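Local coordinates for glycosyl hydrolases family 2, sugar binding domain protein (Bacteroides uniformis str. 3978 T3 ii, PDB 6D1P), which acts as a beta-glucuronidase of glycoside hydrolase family 2, probably hydrolysing the O-glycosidic bonds of glucuronides, at residues 208-213 / 458-463; 304-309 / 419-424; 759-764 / 791-796; 371-376 / 381-386. All coordinates share one frame; numbering follows the deposited sequence.

Overall arrangement
Contacts 1, 2 and 4 are nested along the chain and share one barrel sheet: 420-432 lies between 382-386 and 462-466. Contact 1 is a surface contact, where acids, arginines and a bridging water link the sandwich domain to the barrel. Contact 2, its centre about 7 Å from that of contact 1, is partly buried and mixes a CH-pi interaction with a weak arginine bond. Contact 4, about 11 Å from contact 2 between centres, is buried within the barrel wall and largely apolar, with one backbone bond. Contact 3, also buried and purely apolar, lies in the C-terminal beta domain, its centre about 40 Å from that of contact 4 and farther from the others.

Contact 1: residues 208-213 / 458-463; sequences RIEATT and DPTRST
The guanidinium of R208 meets P459 at its edge, near its own plane, with NH2 4.5 Å from the ring carbon CD. The carboxylate of E210 meets T460 through one oxygen: OE1 lies 3.4 Å from the methyl CG2. The other oxygen, OE2, is claimed by R208 NE in a salt bridge: it offers its anti lone pair and lies 24° out of the guanidinium plane. A water donates to D458 OD1 at 2.9 Å and, weakly, to E210 OE2, linking the two acids. These residues join the edge strand 203-213 of the beta-sandwich domain to the turn between helix 440-457 and strand 462-466 of the TIM barrel. That turn is type I, and D458 makes it an Asx turn as well: OD1 accepts from T460 N at 3.1 Å, from well above the carboxylate plane. T460 OG1 adds a second bond to the same OD1, on its syn lone pair, at 2.7 Å. With OG1 held between its backbone N and carbonyl carbon (chi1 79°), T460 turns CG2 to E210. D458 OD2 is gripped by R461 NH1 at 2.7 Å, and also by W423 NE1 of the neighbouring strand.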
loop_
_atom_site.group_PDB
_atom_site.type_symbol
_atom_site.label_atom_id
_atom_site.label_comp_id
_atom_site.label_asym_id
_atom_site.label_seq_id
_atom_site.Cartn_x
_atom_site.Cartn_y
_atom_site.Cartn_z
ATOM N N ARG A 208 33.546 11.071 -26.768
ATOM C CA ARG A 208 33.011 10.153 -27.762
ATOM C C ARG A 208 34.168 9.506 -28.518
ATOM O O ARG A 208 35.093 10.197 -28.963
ATOM C CB ARG A 208 32.069 10.907 -28.707
ATOM C CG ARG A 208 31.667 10.187 -29.981
ATOM C CD ARG A 208 31.287 11.225 -31.041
ATOM N NE ARG A 208 30.489 10.668 -32.128
ATOM C CZ ARG A 208 29.473 11.313 -32.692
ATOM N NH1 ARG A 208 29.144 12.524 -32.254
ATOM N NH2 ARG A 208 28.776 10.750 -33.678
ATOM N N ILE A 209 34.126 8.184 -28.649
ATOM C CA ILE A 209 35.225 7.414 -29.210
ATOM C C ILE A 209 34.654 6.508 -30.288
ATOM O O ILE A 209 33.890 5.581 -29.984
ATOM C CB ILE A 209 35.958 6.593 -28.144
ATOM C CG1 ILE A 209 36.478 7.506 -27.036
ATOM C CG2 ILE A 209 37.116 5.836 -28.765
ATOM C CD1 ILE A 209 37.292 6.786 -25.997
ATOM N N GLU A 210 35.022 6.766 -31.545
ATOM C CA GLU A 210 34.567 5.968 -32.676
ATOM C C GLU A 210 35.769 5.239 -33.270
ATOM O O GLU A 210 36.569 5.819 -34.009
ATOM C CB GLU A 210 33.880 6.836 -33.712
ATOM C CG GLU A 210 32.692 7.625 -33.181
ATOM C CD GLU A 210 31.861 8.210 -34.313
ATOM O OE1 GLU A 210 32.000 7.734 -35.462
ATOM O OE2 GLU A 210 31.077 9.141 -34.060
ATOM N N ALA A 211 35.901 3.969 -32.924
ATOM C CA ALA A 211 36.883 3.103 -33.536
ATOM C C ALA A 211 36.260 2.478 -34.775
ATOM O O ALA A 211 35.158 1.924 -34.707
ATOM C CB ALA A 211 37.343 2.022 -32.558
ATOM N N THR A 212 36.966 2.573 -35.900
ATOM C CA THR A 212 36.507 2.061 -37.182
ATOM C C THR A 212 37.574 1.137 -37.762
ATOM O O THR A 212 38.776 1.402 -37.640
ATOM C CB THR A 212 36.193 3.224 -38.146
ATOM O OG1 THR A 212 37.372 4.011 -38.339
ATOM C CG2 THR A 212 35.143 4.134 -37.546
ATOM N N THR A 213 37.131 0.038 -38.370
ATOM C CA THR A 213 38.052 -0.912 -38.968
ATOM C C THR A 213 37.380 -1.558 -40.171
ATOM O O THR A 213 36.152 -1.655 -40.248
ATOM C CB THR A 213 38.502 -1.983 -37.961
ATOM O OG1 THR A 213 39.589 -2.744 -38.512
ATOM C CG2 THR A 213 37.360 -2.929 -37.649
ATOM N N ASP A 458 24.161 8.726 -34.387
ATOM C CA ASP A 458 25.175 7.675 -34.446
ATOM C C ASP A 458 25.062 6.936 -35.769
ATOM O O ASP A 458 24.399 5.894 -35.868
ATOM C CB ASP A 458 25.059 6.702 -33.271
ATOM C CG ASP A 458 26.052 5.543 -33.368
ATOM O OD1 ASP A 458 27.088 5.655 -34.077
ATOM O OD2 ASP A 458 25.786 4.495 -32.744
ATOM N N PRO A 459 25.715 7.444 -36.813
ATOM C CA PRO A 459 25.666 6.759 -38.110
ATOM C C PRO A 459 26.303 5.382 -38.102
ATOM O O PRO A 459 26.056 4.614 -39.037
ATOM C CB PRO A 459 26.428 7.710 -39.041
ATOM C CG PRO A 459 26.427 9.008 -38.353
ATOM C CD PRO A 459 26.444 8.714 -36.883
ATOM N N THR A 460 27.098 5.034 -37.076
ATOM C CA THR A 460 27.869 3.789 -37.117
ATOM C C THR A 460 27.058 2.561 -36.728
ATOM O O THR A 460 27.607 1.454 -36.754
ATOM C CB THR A 460 29.114 3.851 -36.206
ATOM O OG1 THR A 460 28.739 3.631 -34.834
ATOM C CG2 THR A 460 29.837 5.198 -36.330
ATOM N N ARG A 461 25.782 2.707 -36.365
ATOM C CA ARG A 461 25.005 1.562 -35.906
ATOM C C ARG A 461 23.663 1.517 -36.614
ATOM O O ARG A 461 23.221 2.500 -37.211
ATOM C CB ARG A 461 24.822 1.596 -34.394
ATOM C CG ARG A 461 26.139 1.433 -33.633
ATOM C CD ARG A 461 25.870 1.240 -32.159
ATOM N NE ARG A 461 27.063 1.032 -31.351
ATOM C CZ ARG A 461 27.911 1.997 -31.013
ATOM N NH1 ARG A 461 27.730 3.233 -31.448
ATOM N NH2 ARG A 461 28.958 1.711 -30.253
ATOM N N SER A 462 23.024 0.355 -36.563
ATOM C CA SER A 462 21.731 0.175 -37.211
ATOM C C SER A 462 20.579 0.320 -36.216
ATOM O O SER A 462 20.699 -0.028 -35.035
ATOM C CB SER A 462 21.648 -1.188 -37.905
ATOM O OG SER A 462 22.502 -1.205 -39.029
ATOM N N THR A 463 19.459 0.850 -36.715
ATOM C CA THR A 463 18.214 0.902 -35.971
ATOM C C THR A 463 17.416 -0.372 -36.202
ATOM O O THR A 463 17.483 -0.989 -37.271
ATOM C CB THR A 463 17.367 2.112 -36.370
ATOM O OG1 THR A 463 16.944 1.975 -37.725
ATOM C CG2 THR A 463 18.149 3.400 -36.207
HETATM O O HOH W 1 29.098 7.324 -32.731
#

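Contact 2: residues 304-309 / 419-424; sequences GFRHFR and SVILWG
A CH-pi contact between F308 and I421, flanked by an arginine, joins the segment leaving the beta-sandwich domain to the start of strand 420-432 in the TIM barrel. Residues 308-310 form a hairpin with strand 316-318, whose F316 and L318 also touch F308, and this hairpin is continuous with the first barrel strand, 321-329. R306 lies beside the pair. Its NH2 reaches V420 O at 3.2 Å, but the N-H...O angle of 125° marks a weak bond; the stronger polar partners lie elsewhere, for R306 NE on P418 O and for V420 O on R461 NE. The bend at chi2 (131°) carries the guanidinium toward the ring. There F308 CE2 lies 3.3 Å above the guanidinium plane, offset toward its rim, while R306 NH1 sits in the plane of the F308 ring at its edge. The ring edge therefore meets the face of the cation, and the two planes stand nearly perpendicular. I421 CG2 comes over the same guanidinium face, 4.2 Å from R306 NE. The same methyl covers the phenyl group: I421 CG2 is 3.7 Å from the centroid of the F308 ring, just 9° from its normal.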
loop_
_atom_site.group_PDB
_atom_site.type_symbol
_atom_site.label_atom_id
_atom_site.label_comp_id
_atom_site.label_asym_id
_atom_site.label_seq_id
_atom_site.Cartn_x
_atom_site.Cartn_y
_atom_site.Cartn_z
ATOM N N GLY A 304 36.416 -0.665 -28.707
ATOM C CA GLY A 304 36.753 -1.867 -29.451
ATOM C C GLY A 304 36.732 -1.635 -30.945
ATOM O O GLY A 304 35.957 -0.823 -31.464
ATOM N N PHE A 305 37.598 -2.360 -31.642
ATOM C CA PHE A 305 37.636 -2.363 -33.096
ATOM C C PHE A 305 36.818 -3.547 -33.588
ATOM O O PHE A 305 37.143 -4.698 -33.297
ATOM C CB PHE A 305 39.085 -2.429 -33.605
ATOM C CG PHE A 305 39.882 -1.165 -33.339
ATOM C CD1 PHE A 305 40.647 -1.038 -32.190
ATOM C CD2 PHE A 305 39.847 -0.104 -34.229
ATOM C CE1 PHE A 305 41.359 0.118 -31.941
ATOM C CE2 PHE A 305 40.567 1.052 -33.986
ATOM C CZ PHE A 305 41.323 1.160 -32.840
ATOM N N ARG A 306 35.755 -3.271 -34.326
ATOM C CA ARG A 306 34.976 -4.354 -34.901
ATOM C C ARG A 306 34.247 -3.826 -36.123
ATOM O O ARG A 306 34.009 -2.627 -36.259
ATOM C CB ARG A 306 33.990 -4.942 -33.891
ATOM C CG ARG A 306 33.240 -3.881 -33.094
ATOM C CD ARG A 306 31.774 -4.163 -33.093
ATOM N NE ARG A 306 30.993 -3.077 -32.509
ATOM C CZ ARG A 306 30.761 -1.907 -33.101
ATOM N NH1 ARG A 306 31.284 -1.639 -34.291
ATOM N NH2 ARG A 306 30.008 -0.996 -32.504
ATOM N N HIS A 307 33.908 -4.742 -37.018
ATOM C CA HIS A 307 33.212 -4.396 -38.241
ATOM C C HIS A 307 32.056 -5.360 -38.390
ATOM O O HIS A 307 32.225 -6.572 -38.205
ATOM C CB HIS A 307 34.136 -4.470 -39.473
ATOM C CG HIS A 307 33.421 -4.278 -40.774
ATOM N ND1 HIS A 307 32.599 -5.243 -41.322
ATOM C CD2 HIS A 307 33.396 -3.230 -41.630
ATOM C CE1 HIS A 307 32.100 -4.794 -42.461
ATOM N NE2 HIS A 307 32.563 -3.574 -42.668
ATOM N N PHE A 308 30.888 -4.825 -38.729
ATOM C CA PHE A 308 29.718 -5.675 -38.815
ATOM C C PHE A 308 28.813 -5.144 -39.906
ATOM O O PHE A 308 28.894 -3.979 -40.296
ATOM C CB PHE A 308 28.978 -5.772 -37.467
ATOM C CG PHE A 308 28.326 -4.492 -37.032
ATOM C CD1 PHE A 308 26.988 -4.244 -37.322
ATOM C CD2 PHE A 308 29.042 -3.540 -36.317
ATOM C CE1 PHE A 308 26.363 -3.060 -36.902
ATOM C CE2 PHE A 308 28.439 -2.356 -35.905
ATOM C CZ PHE A 308 27.091 -2.119 -36.193
ATOM N N ARG A 309 27.936 -6.023 -40.377
ATOM C CA ARG A 309 27.153 -5.776 -41.574
ATOM C C ARG A 309 25.948 -6.699 -41.541
ATOM O O ARG A 309 26.091 -7.904 -41.299
ATOM C CB ARG A 309 28.023 -6.016 -42.836
ATOM C CG ARG A 309 27.267 -6.226 -44.144
ATOM C CD ARG A 309 28.223 -6.221 -45.370
ATOM N NE ARG A 309 28.933 -7.487 -45.586
ATOM C CZ ARG A 309 28.439 -8.496 -46.298
ATOM N NH1 ARG A 309 27.240 -8.381 -46.854
ATOM N NH2 ARG A 309 29.134 -9.617 -46.448
ATOM N N SER A 419 30.151 -3.557 -27.731
ATOM C CA SER A 419 29.166 -4.634 -27.751
ATOM C C SER A 419 27.881 -4.236 -28.468
ATOM O O SER A 419 27.155 -5.114 -28.947
ATOM C CB SER A 419 28.849 -5.102 -26.324
ATOM O OG SER A 419 28.238 -4.073 -25.563
ATOM N N VAL A 420 27.594 -2.943 -28.575
ATOM C CA VAL A 420 26.300 -2.477 -29.062
ATOM C C VAL A 420 26.335 -2.341 -30.577
ATOM O O VAL A 420 27.124 -1.563 -31.124
ATOM C CB VAL A 420 25.909 -1.141 -28.416
ATOM C CG1 VAL A 420 24.681 -0.587 -29.106
ATOM C CG2 VAL A 420 25.659 -1.330 -26.905
ATOM N N ILE A 421 25.448 -3.061 -31.250
ATOM C CA ILE A 421 25.302 -2.928 -32.690
ATOM C C ILE A 421 23.913 -2.463 -33.111
ATOM O O ILE A 421 23.752 -2.008 -34.253
ATOM C CB ILE A 421 25.660 -4.249 -33.399
ATOM C CG1 ILE A 421 24.817 -5.381 -32.845
ATOM C CG2 ILE A 421 27.106 -4.577 -33.187
ATOM C CD1 ILE A 421 24.918 -6.625 -33.622
ATOM N N LEU A 422 22.900 -2.535 -32.248
ATOM C CA LEU A 422 21.549 -2.176 -32.644
ATOM C C LEU A 422 20.929 -1.255 -31.611
ATOM O O LEU A 422 20.899 -1.585 -30.424
ATOM C CB LEU A 422 20.673 -3.415 -32.834
ATOM C CG LEU A 422 20.985 -4.250 -34.077
ATOM C CD1 LEU A 422 20.276 -5.585 -34.021
ATOM C CD2 LEU A 422 20.640 -3.502 -35.367
ATOM N N TRP A 423 20.463 -0.091 -32.071
ATOM C CA TRP A 423 19.568 0.763 -31.304
ATOM C C TRP A 423 18.136 0.430 -31.696
ATOM O O TRP A 423 17.756 0.601 -32.861
ATOM C CB TRP A 423 19.836 2.241 -31.569
ATOM C CG TRP A 423 21.223 2.738 -31.294
ATOM C CD1 TRP A 423 22.021 3.436 -32.153
ATOM C CD2 TRP A 423 21.966 2.613 -30.072
ATOM N NE1 TRP A 423 23.215 3.745 -31.545
ATOM C CE2 TRP A 423 23.204 3.255 -30.268
ATOM C CE3 TRP A 423 21.701 2.025 -28.831
ATOM C CZ2 TRP A 423 24.183 3.309 -29.274
ATOM C CZ3 TRP A 423 22.663 2.091 -27.843
ATOM C CH2 TRP A 423 23.887 2.730 -28.064
ATOM N N GLY A 424 17.342 -0.043 -30.740
ATOM C CA GLY A 424 15.924 -0.294 -30.985
ATOM C C GLY A 424 15.076 0.941 -30.707
ATOM O O GLY A 424 15.320 1.677 -29.759
#

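Contact 3: residues 759-764 / 791-796; sequences SEALLR and APVVVS
A761 comes first along 759-764 to reach the other segment, its CB pointing at V793 and lying 4.3 Å from CG1. The setting is the all-beta C-terminal domain, consistent with a beta sandwich: 759-764 follows strand 751-756, while 791-796 leads into 793-799, its antiparallel neighbour in a four-stranded sheet. The loop runs beside strand 781-787, A761 forming a backbone hydrogen bond with N787 and L763 with R785. L762 makes the second contact. CG sits anti to the carbonyl carbon (chi1 -66°) and the chain then extends, bringing CD2 to 4.0 Å from V795 CG2 as the two side chains cross at a slant. V793 and V795, two residues apart on the strand, thus meet successive loop residues, and F754 and C756 of strand 751-756 with I784 and V786 of 781-787 pack around L762. On the strand between them V794 instead reaches L808, including L808 of the second subunit, while S796 OG bonds to T757 O of that subunit. The segment closes on itself at R764, whose NH2 donates to S759 O at 3.0 Å, nearly straight at 168° and in the carbonyl plane.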
loop_
_atom_site.group_PDB
_atom_site.type_symbol
_atom_site.label_atom_id
_atom_site.label_comp_id
_atom_site.label_asym_id
_atom_site.label_seq_id
_atom_site.Cartn_x
_atom_site.Cartn_y
_atom_site.Cartn_z
ATOM N N SER A 759 4.101 -15.592 10.479
ATOM C CA SER A 759 3.867 -14.968 9.185
ATOM C C SER A 759 5.145 -14.529 8.488
ATOM O O SER A 759 5.057 -13.986 7.383
ATOM C CB SER A 759 2.934 -13.767 9.347
ATOM O OG SER A 759 3.607 -12.670 9.934
ATOM N N GLU A 760 6.308 -14.714 9.101
ATOM C CA GLU A 760 7.571 -14.384 8.468
ATOM C C GLU A 760 8.478 -15.581 8.240
ATOM O O GLU A 760 9.526 -15.422 7.615
ATOM C CB GLU A 760 8.327 -13.350 9.301
ATOM C CG GLU A 760 7.556 -12.060 9.461
ATOM C CD GLU A 760 8.183 -11.156 10.492
ATOM O OE1 GLU A 760 9.259 -10.589 10.200
ATOM O OE2 GLU A 760 7.610 -11.032 11.599
ATOM N N ALA A 761 8.111 -16.764 8.727
ATOM C CA ALA A 761 8.981 -17.920 8.566
ATOM C C ALA A 761 9.060 -18.350 7.106
ATOM O O ALA A 761 10.146 -18.654 6.605
ATOM C CB ALA A 761 8.493 -19.064 9.449
ATOM N N LEU A 762 7.933 -18.366 6.401
ATOM C CA LEU A 762 7.936 -18.851 5.023
ATOM C C LEU A 762 8.736 -17.918 4.126
ATOM O O LEU A 762 8.524 -16.701 4.143
ATOM C CB LEU A 762 6.513 -18.983 4.490
ATOM C CG LEU A 762 5.669 -20.058 5.188
ATOM C CD1 LEU A 762 4.292 -20.165 4.558
ATOM C CD2 LEU A 762 6.406 -21.399 5.163
ATOM N N LEU A 763 9.672 -18.487 3.356
ATOM C CA LEU A 763 10.360 -17.737 2.315
ATOM C C LEU A 763 9.369 -17.574 1.172
ATOM O O LEU A 763 9.150 -18.501 0.390
ATOM C CB LEU A 763 11.621 -18.452 1.838
ATOM C CG LEU A 763 12.154 -17.867 0.514
ATOM C CD1 LEU A 763 13.020 -16.610 0.757
ATOM C CD2 LEU A 763 12.869 -18.895 -0.429
ATOM N N ARG A 764 8.748 -16.411 1.063
ATOM C CA ARG A 764 7.762 -16.251 0.016
ATOM C C ARG A 764 8.042 -14.985 -0.783
ATOM O O ARG A 764 9.043 -14.286 -0.570
ATOM C CB ARG A 764 6.342 -16.246 0.597
ATOM C CG ARG A 764 6.057 -15.222 1.674
ATOM C CD ARG A 764 4.772 -15.640 2.398
ATOM N NE ARG A 764 4.533 -14.884 3.626
ATOM C CZ ARG A 764 3.498 -14.065 3.816
ATOM N NH1 ARG A 764 2.591 -13.898 2.857
ATOM N NH2 ARG A 764 3.361 -13.418 4.975
ATOM N N ALA A 791 11.798 -21.496 13.407
ATOM C CA ALA A 791 11.253 -22.748 13.910
ATOM C C ALA A 791 11.434 -22.826 15.426
ATOM O O ALA A 791 12.386 -22.260 15.974
ATOM C CB ALA A 791 11.934 -23.942 13.232
ATOM N N PRO A 792 10.529 -23.528 16.135
ATOM C CA PRO A 792 9.385 -24.290 15.612
ATOM C C PRO A 792 8.186 -23.432 15.173
ATOM O O PRO A 792 7.915 -22.398 15.789
ATOM C CB PRO A 792 8.990 -25.165 16.806
ATOM C CG PRO A 792 9.281 -24.299 17.969
ATOM C CD PRO A 792 10.583 -23.602 17.610
ATOM N N VAL A 793 7.497 -23.878 14.116
ATOM C CA VAL A 793 6.248 -23.304 13.627
ATOM C C VAL A 793 5.376 -24.448 13.117
ATOM O O VAL A 793 5.778 -25.614 13.111
ATOM C CB VAL A 793 6.471 -22.271 12.499
ATOM C CG1 VAL A 793 7.277 -21.092 12.983
ATOM C CG2 VAL A 793 7.170 -22.941 11.310
ATOM N N VAL A 794 4.180 -24.111 12.664
ATOM C CA VAL A 794 3.324 -25.059 11.965
ATOM C C VAL A 794 3.011 -24.475 10.597
ATOM O O VAL A 794 2.508 -23.347 10.504
ATOM C CB VAL A 794 2.034 -25.357 12.737
ATOM C CG1 VAL A 794 1.138 -26.242 11.897
ATOM C CG2 VAL A 794 2.352 -26.035 14.073
ATOM N N VAL A 795 3.323 -25.241 9.532
ATOM C CA VAL A 795 3.022 -24.880 8.146
ATOM C C VAL A 795 1.731 -25.565 7.699
ATOM O O VAL A 795 1.494 -26.745 8.000
ATOM C CB VAL A 795 4.191 -25.259 7.219
ATOM C CG1 VAL A 795 3.816 -25.048 5.742
ATOM C CG2 VAL A 795 5.439 -24.456 7.595
ATOM N N SER A 796 0.892 -24.827 6.975
ATOM C CA SER A 796 -0.324 -25.369 6.389
ATOM C C SER A 796 -0.240 -25.374 4.861
ATOM O O SER A 796 0.377 -24.493 4.254
ATOM C CB SER A 796 -1.549 -24.555 6.832
ATOM O OG SER A 796 -1.499 -23.236 6.320
#

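Contact 4: residues 371-376 / 381-386; sequences IILRLC and LLVWEE
C376 lies against both L381 and V383, and its side chain can be followed outward. CB is 3.4 Å from the backbone oxygen of L381 and 3.6 Å from V383 CG2. Beyond it, SG stands anti to the carbonyl carbon (chi1 -70°), which keeps it beside the same methyl: SG lies 3.7 Å from V383 CG2 and 4.0 Å from L381 CB. Both partners direct their CB atoms toward the helix. The backbone of C376 is tied in too, since its O accepts from L381 N at 3.0 Å with an N-H...O angle of 155°, closing over the last residues of helix 370-379, where the chain passes into the strand. This is the second half of a beta-alpha-beta crossover in the TIM barrel, strand 360-362 to helix 370-379 to strand 382-386. The axes of helix 371-376 and strand 382-386 approach to 9.2 Å and run at 150°, close to antiparallel, with the side chains of alternate strand residues V383 and E385 filling the interval. One helical turn before C376, L373 spans those two: CD1 is 4.5 Å from V383 CG1, and CD2 lies 3.7 Å from E385 OE1. That buried carboxylate is satisfied from elsewhere, with H414 ND1 bonded to OE2 and the backbone N of Q368 to OE1, so the leucine methyl packs beside an oxygen already engaged. M350 of helix 343-356 covers L381, while V420 of the next barrel strand touches both L373 and V383.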
loop_
_atom_site.group_PDB
_atom_site.type_symbol
_atom_site.label_atom_id
_atom_site.label_comp_id
_atom_site.label_asym_id
_atom_site.label_seq_id
_atom_site.Cartn_x
_atom_site.Cartn_y
_atom_site.Cartn_z
ATOM N N ILE A 371 26.598 -1.191 -15.922
ATOM C CA ILE A 371 27.317 -2.385 -15.490
ATOM C C ILE A 371 27.069 -3.529 -16.455
ATOM O O ILE A 371 27.967 -4.336 -16.727
ATOM C CB ILE A 371 26.911 -2.764 -14.053
ATOM C CG1 ILE A 371 27.165 -1.582 -13.124
ATOM C CG2 ILE A 371 27.687 -3.968 -13.579
ATOM C CD1 ILE A 371 26.531 -1.716 -11.771
ATOM N N ILE A 372 25.851 -3.619 -16.992
ATOM C CA ILE A 372 25.547 -4.685 -17.942
ATOM C C ILE A 372 26.302 -4.467 -19.247
ATOM O O ILE A 372 26.819 -5.415 -19.850
ATOM C CB ILE A 372 24.030 -4.761 -18.176
ATOM C CG1 ILE A 372 23.289 -4.993 -16.842
ATOM C CG2 ILE A 372 23.717 -5.810 -19.231
ATOM C CD1 ILE A 372 23.454 -6.364 -16.292
ATOM N N LEU A 373 26.376 -3.213 -19.697
ATOM C CA LEU A 373 27.091 -2.897 -20.929
ATOM C C LEU A 373 28.570 -3.233 -20.797
ATOM O O LEU A 373 29.152 -3.885 -21.674
ATOM C CB LEU A 373 26.890 -1.417 -21.272
ATOM C CG LEU A 373 25.566 -1.001 -21.923
ATOM C CD1 LEU A 373 25.576 -1.487 -23.354
ATOM C CD2 LEU A 373 24.290 -1.508 -21.190
ATOM N N ARG A 374 29.194 -2.803 -19.693
ATOM C CA ARG A 374 30.585 -3.168 -19.451
ATOM C C ARG A 374 30.761 -4.680 -19.442
ATOM O O ARG A 374 31.707 -5.203 -20.039
ATOM C CB ARG A 374 31.071 -2.561 -18.139
ATOM C CG ARG A 374 31.293 -1.074 -18.210
ATOM C CD ARG A 374 31.343 -0.463 -16.820
ATOM N NE ARG A 374 30.439 0.677 -16.753
ATOM C CZ ARG A 374 29.868 1.131 -15.644
ATOM N NH1 ARG A 374 30.105 0.541 -14.470
ATOM N NH2 ARG A 374 29.047 2.172 -15.724
ATOM N N LEU A 375 29.841 -5.408 -18.803
ATOM C CA LEU A 375 29.943 -6.866 -18.811
ATOM C C LEU A 375 29.821 -7.445 -20.221
ATOM O O LEU A 375 30.485 -8.436 -20.550
ATOM C CB LEU A 375 28.890 -7.465 -17.879
ATOM C CG LEU A 375 29.234 -7.337 -16.385
ATOM C CD1 LEU A 375 27.965 -7.416 -15.500
ATOM C CD2 LEU A 375 30.271 -8.387 -15.967
ATOM N N CYS A 376 28.993 -6.845 -21.069
ATOM C CA CYS A 376 28.883 -7.325 -22.442
ATOM C C CYS A 376 30.166 -7.033 -23.216
ATOM O O CYS A 376 30.696 -7.903 -23.916
ATOM C CB CYS A 376 27.660 -6.686 -23.113
ATOM S SG CYS A 376 26.081 -7.308 -22.447
ATOM N N LEU A 381 29.565 -10.183 -25.546
ATOM C CA LEU A 381 28.157 -10.308 -25.894
ATOM C C LEU A 381 27.783 -9.109 -26.738
ATOM O O LEU A 381 27.916 -7.967 -26.284
ATOM C CB LEU A 381 27.267 -10.370 -24.646
ATOM C CG LEU A 381 27.410 -11.613 -23.770
ATOM C CD1 LEU A 381 26.469 -11.526 -22.553
ATOM C CD2 LEU A 381 27.133 -12.880 -24.567
ATOM N N LEU A 382 27.324 -9.364 -27.957
ATOM C CA LEU A 382 26.768 -8.294 -28.764
ATOM C C LEU A 382 25.429 -7.852 -28.170
ATOM O O LEU A 382 24.746 -8.630 -27.493
ATOM C CB LEU A 382 26.619 -8.753 -30.215
ATOM C CG LEU A 382 27.947 -8.847 -30.974
ATOM C CD1 LEU A 382 27.816 -9.748 -32.167
ATOM C CD2 LEU A 382 28.401 -7.467 -31.398
ATOM N N VAL A 383 25.046 -6.596 -28.440
ATOM C CA VAL A 383 23.946 -5.943 -27.732
ATOM C C VAL A 383 22.983 -5.259 -28.696
ATOM O O VAL A 383 23.409 -4.543 -29.615
ATOM C CB VAL A 383 24.459 -4.915 -26.711
ATOM C CG1 VAL A 383 23.284 -4.162 -26.107
ATOM C CG2 VAL A 383 25.298 -5.607 -25.633
ATOM N N TRP A 384 21.680 -5.486 -28.462
ATOM C CA TRP A 384 20.563 -4.704 -28.981
ATOM C C TRP A 384 19.944 -4.010 -27.772
ATOM O O TRP A 384 19.480 -4.676 -26.843
ATOM C CB TRP A 384 19.562 -5.625 -29.703
ATOM C CG TRP A 384 18.119 -5.123 -30.030
ATOM C CD1 TRP A 384 17.436 -4.099 -29.430
ATOM C CD2 TRP A 384 17.207 -5.679 -31.009
ATOM N NE1 TRP A 384 16.178 -3.973 -29.977
ATOM C CE2 TRP A 384 16.008 -4.929 -30.942
ATOM C CE3 TRP A 384 17.291 -6.728 -31.932
ATOM C CZ2 TRP A 384 14.901 -5.197 -31.767
ATOM C CZ3 TRP A 384 16.198 -7.005 -32.729
ATOM C CH2 TRP A 384 15.016 -6.237 -32.653
ATOM N N GLU A 385 19.959 -2.684 -27.763
ATOM C CA GLU A 385 19.352 -1.920 -26.681
ATOM C C GLU A 385 18.357 -0.941 -27.293
ATOM O O GLU A 385 18.675 -0.281 -28.290
ATOM C CB GLU A 385 20.427 -1.181 -25.867
ATOM C CG GLU A 385 20.048 -0.899 -24.420
ATOM C CD GLU A 385 21.101 -0.080 -23.677
ATOM O OE1 GLU A 385 21.120 -0.122 -22.422
ATOM O OE2 GLU A 385 21.909 0.620 -24.344
ATOM N N GLU A 386 17.157 -0.862 -26.716
ATOM C CA GLU A 386 16.057 -0.068 -27.265
ATOM C C GLU A 386 15.492 0.876 -26.212
ATOM O O GLU A 386 15.682 0.676 -25.004
ATOM C CB GLU A 386 14.909 -0.949 -27.786
ATOM C CG GLU A 386 14.128 -1.702 -26.707
ATOM C CD GLU A 386 13.323 -2.861 -27.274
ATOM O OE1 GLU A 386 13.811 -3.527 -28.237
ATOM O OE2 GLU A 386 12.218 -3.130 -26.747
#